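Local coordinates for capsid polyprotein VP90 (Turkey astrovirus 2, PDB 3TS3), which probably self-assembles into the icosahedral astrovirus capsid, this chain being its projection (spike) domain, the P2 globular region, at residues 74-78 with 170-175. Residues are numbered along the deposited sequence; the frame is centred on the assembly and turned at random.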
ATOM      1  N   ALA C  74      13.781  15.952 -11.997  1.00  8.51           N
ATOM      2  CA  ALA C  74      12.398  16.335 -11.735  1.00  8.42           C
ATOM      3  C   ALA C  74      12.263  17.790 -11.298  1.00  8.44           C
ATOM      4  O   ALA C  74      13.232  18.406 -10.900  1.00  8.59           O
ATOM      5  CB  ALA C  74      11.793  15.421 -10.684  1.00  8.85           C
ATOM      6  N   SER C  75      11.050  18.324 -11.384  1.00  8.81           N
ATOM      7  CA  SER C  75      10.758  19.679 -10.918  1.00  9.03           C
ATOM      8  C   SER C  75       9.913  19.728  -9.640  1.00  8.38           C
ATOM      9  O   SER C  75       9.757  20.779  -9.048  1.00  8.71           O
ATOM     10  CB  SER C  75      10.061  20.489 -12.017  1.00  9.52           C
ATOM     11  OG  SER C  75      10.927  20.759 -13.105  1.00 11.47           O
ATOM     12  N   TRP C  76       9.336  18.598  -9.247  1.00  8.28           N
ATOM     13  CA  TRP C  76       8.487  18.555  -8.061  1.00  8.35           C
ATOM     14  C   TRP C  76       9.030  17.569  -7.025  1.00  7.86           C
ATOM     15  O   TRP C  76       9.092  16.377  -7.252  1.00  8.44           O
ATOM     16  CB  TRP C  76       7.045  18.227  -8.457  1.00  8.43           C
ATOM     17  CG  TRP C  76       6.438  19.266  -9.368  1.00  8.47           C
ATOM     18  CD1 TRP C  76       6.399  19.242 -10.732  1.00 10.31           C
ATOM     19  CD2 TRP C  76       5.796  20.484  -8.974  1.00  9.43           C
ATOM     20  NE1 TRP C  76       5.777  20.366 -11.208  1.00 10.12           N
ATOM     21  CE2 TRP C  76       5.386  21.138 -10.149  1.00 10.34           C
ATOM     22  CE3 TRP C  76       5.518  21.081  -7.741  1.00  9.29           C
ATOM     23  CZ2 TRP C  76       4.728  22.356 -10.128  1.00  9.89           C
ATOM     24  CZ3 TRP C  76       4.859  22.292  -7.726  1.00 10.11           C
ATOM     25  CH2 TRP C  76       4.468  22.913  -8.909  1.00  9.59           C
ATOM     26  N   TRP C  77       9.422  18.117  -5.886  1.00  7.87           N
ATOM     27  CA  TRP C  77      10.092  17.377  -4.838  1.00  7.99           C
ATOM     28  C   TRP C  77       9.222  17.335  -3.599  1.00  8.04           C
ATOM     29  O   TRP C  77       8.636  18.323  -3.220  1.00  8.87           O
ATOM     30  CB  TRP C  77      11.462  18.007  -4.577  1.00  7.97           C
ATOM     31  CG  TRP C  77      12.288  17.929  -5.812  1.00  8.27           C
ATOM     32  CD1 TRP C  77      12.431  18.889  -6.768  1.00  8.04           C
ATOM     33  CD2 TRP C  77      13.028  16.794  -6.268  1.00  7.78           C
ATOM     34  NE1 TRP C  77      13.242  18.430  -7.778  1.00  7.87           N
ATOM     35  CE2 TRP C  77      13.623  17.146  -7.491  1.00  8.06           C
ATOM     36  CE3 TRP C  77      13.263  15.522  -5.748  1.00  7.60           C
ATOM     37  CZ2 TRP C  77      14.421  16.262  -8.206  1.00  7.52           C
ATOM     38  CZ3 TRP C  77      14.056  14.658  -6.450  1.00  8.02           C
ATOM     39  CH2 TRP C  77      14.632  15.029  -7.663  1.00  8.47           C
ATOM     40  N   ASN C  78       9.112  16.157  -3.017  1.00  7.59           N
ATOM     41  CA  ASN C  78       8.195  15.943  -1.922  1.00  7.87           C
ATOM     42  C   ASN C  78       8.862  15.363  -0.691  1.00  7.52           C
ATOM     43  O   ASN C  78       9.510  14.348  -0.766  1.00  8.00           O
ATOM     44  CB  ASN C  78       7.085  15.012  -2.407  1.00  7.73           C
ATOM     45  CG  ASN C  78       6.420  15.526  -3.665  1.00  8.13           C
ATOM     46  OD1 ASN C  78       5.542  16.359  -3.603  1.00  9.66           O
ATOM     47  ND2 ASN C  78       6.853  15.035  -4.812  1.00  8.99           N
ATOM     48  N   SER C 170      10.280  12.429  -5.963  1.00  7.49           N
ATOM     49  CA  SER C 170       9.784  13.430  -6.891  1.00  7.52           C
ATOM     50  C   SER C 170       8.515  12.942  -7.583  1.00  8.10           C
ATOM     51  O   SER C 170       8.226  11.759  -7.594  1.00  8.31           O
ATOM     52  CB  SER C 170      10.837  13.784  -7.942  1.00  7.61           C
ATOM     53  OG  SER C 170      11.043  12.708  -8.836  1.00  7.32           O
ATOM     54  N   THR C 171       7.769  13.881  -8.144  1.00  8.24           N
ATOM     55  CA  THR C 171       6.610  13.580  -8.964  1.00  8.71           C
ATOM     56  C   THR C 171       6.777  14.308 -10.293  1.00  9.24           C
ATOM     57  O   THR C 171       7.491  15.296 -10.374  1.00  9.25           O
ATOM     58  CB  THR C 171       5.267  13.996  -8.311  1.00  8.54           C
ATOM     59  OG1 THR C 171       5.330  15.355  -7.876  1.00  9.32           O
ATOM     60  CG2 THR C 171       4.949  13.112  -7.125  1.00  9.00           C
ATOM     61  N   THR C 172       6.153  13.774 -11.334  1.00  9.74           N
ATOM     62  CA  THR C 172       6.203  14.367 -12.667  1.00 10.54           C
ATOM     63  C   THR C 172       5.477  15.705 -12.751  1.00 10.83           C
ATOM     64  O   THR C 172       5.791  16.531 -13.593  1.00 11.45           O
ATOM     65  CB  THR C 172       5.662  13.418 -13.724  1.00 10.85           C
ATOM     66  OG1 THR C 172       4.324  13.057 -13.384  1.00 12.91           O
ATOM     67  CG2 THR C 172       6.518  12.180 -13.804  1.00 11.54           C
ATOM     68  N   GLU C 173       4.489  15.899 -11.884  1.00 10.85           N
ATOM     69  CA  GLU C 173       3.665  17.101 -11.895  1.00 11.08           C
ATOM     70  C   GLU C 173       3.326  17.536 -10.475  1.00 10.81           C
ATOM     71  O   GLU C 173       3.587  16.815  -9.514  1.00 10.15           O
ATOM     72  CB  GLU C 173       2.378  16.906 -12.716  1.00 11.31           C
ATOM     73  CG  GLU C 173       2.589  16.481 -14.176  1.00 12.94           C
ATOM     74  CD  GLU C 173       3.297  17.524 -15.019  1.00 15.32           C
ATOM     75  OE1 GLU C 173       3.400  18.686 -14.598  1.00 16.15           O
ATOM     76  OE2 GLU C 173       3.763  17.163 -16.109  1.00 16.67           O
ATOM     77  N   ASP C 174       2.735  18.719 -10.363  1.00 10.92           N
ATOM     78  CA  ASP C 174       2.380  19.309  -9.079  1.00 10.77           C
ATOM     79  C   ASP C 174       1.432  18.354  -8.358  1.00 10.50           C
ATOM     80  O   ASP C 174       0.419  17.971  -8.909  1.00 10.96           O
ATOM     81  CB  ASP C 174       1.657  20.625  -9.391  1.00 10.56           C
ATOM     82  CG  ASP C 174       1.307  21.441  -8.164  1.00 11.60           C
ATOM     83  OD1 ASP C 174       1.541  20.986  -7.040  1.00 11.89           O
ATOM     84  OD2 ASP C 174       0.800  22.563  -8.344  1.00 12.80           O
ATOM     85  N   PRO C 175       1.776  17.968  -7.131  1.00 10.02           N
ATOM     86  CA  PRO C 175       0.920  17.088  -6.327  1.00 10.34           C
ATOM     87  C   PRO C 175      -0.289  17.846  -5.786  1.00 10.86           C
ATOM     88  O   PRO C 175      -1.220  17.247  -5.272  1.00 10.60           O
ATOM     89  CB  PRO C 175       1.843  16.640  -5.192  1.00  9.87           C
ATOM     90  CG  PRO C 175       2.832  17.738  -5.059  1.00  9.73           C
ATOM     91  CD  PRO C 175       3.059  18.242  -6.462  1.00  9.60           C
TER
HETATM   92  O   HOH W   1       8.753  16.990 -12.189  1.00 13.01           O
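With CG anti to its carbonyl carbon, beside the N (chi1 -62°), W76 lays its indole flat against the chain of E173 and D174, while D174, CG anti to its own N (chi1 -175°), extends its carboxylate along the same ring face. The peptide from E173 C to D174 N covers the pyrrole half, and D174 CB sits 3.7 Å from the centroid of the six-membered ring in a CH-pi contact. The carboxylate plane lies only 4° from that of the ring. D174 OD1 also accepts a hydrogen bond from G176 N and forms a salt bridge with R47, which fix the carboxylate's rotation. P175 CD touches W76 CE3 obliquely at 4.0 Å.

On the opposite sheet face, S170 CB lies over the six-membered ring of W77, 3.8 Å from its centroid, and presses against A74 CB at 3.3 Å, a tight carbon pair; S170 OG is hydrogen-bonded to R152. Between the two tryptophans, T171 N donates to W76 O (3.0 Å). T171 OG1 donates to E173 O at 2.8 Å, a bond that ties the T171 hydroxyl to the loop whose E173-D174 peptide lies over the indole, and accepts a weak bond from N78 ND2 (3.4 Å). N78 OD1 is held by Y179. One water bridges S75 N and T171 O where the strands part.

The pairing is antiparallel, with W77 and S170 a non-hydrogen-bonded pair. It joins strand 76-81 to strand 164-171, neighbours in the large antiparallel sheet of the spike domain, and the following loop folds back over the W76 side of that sheet.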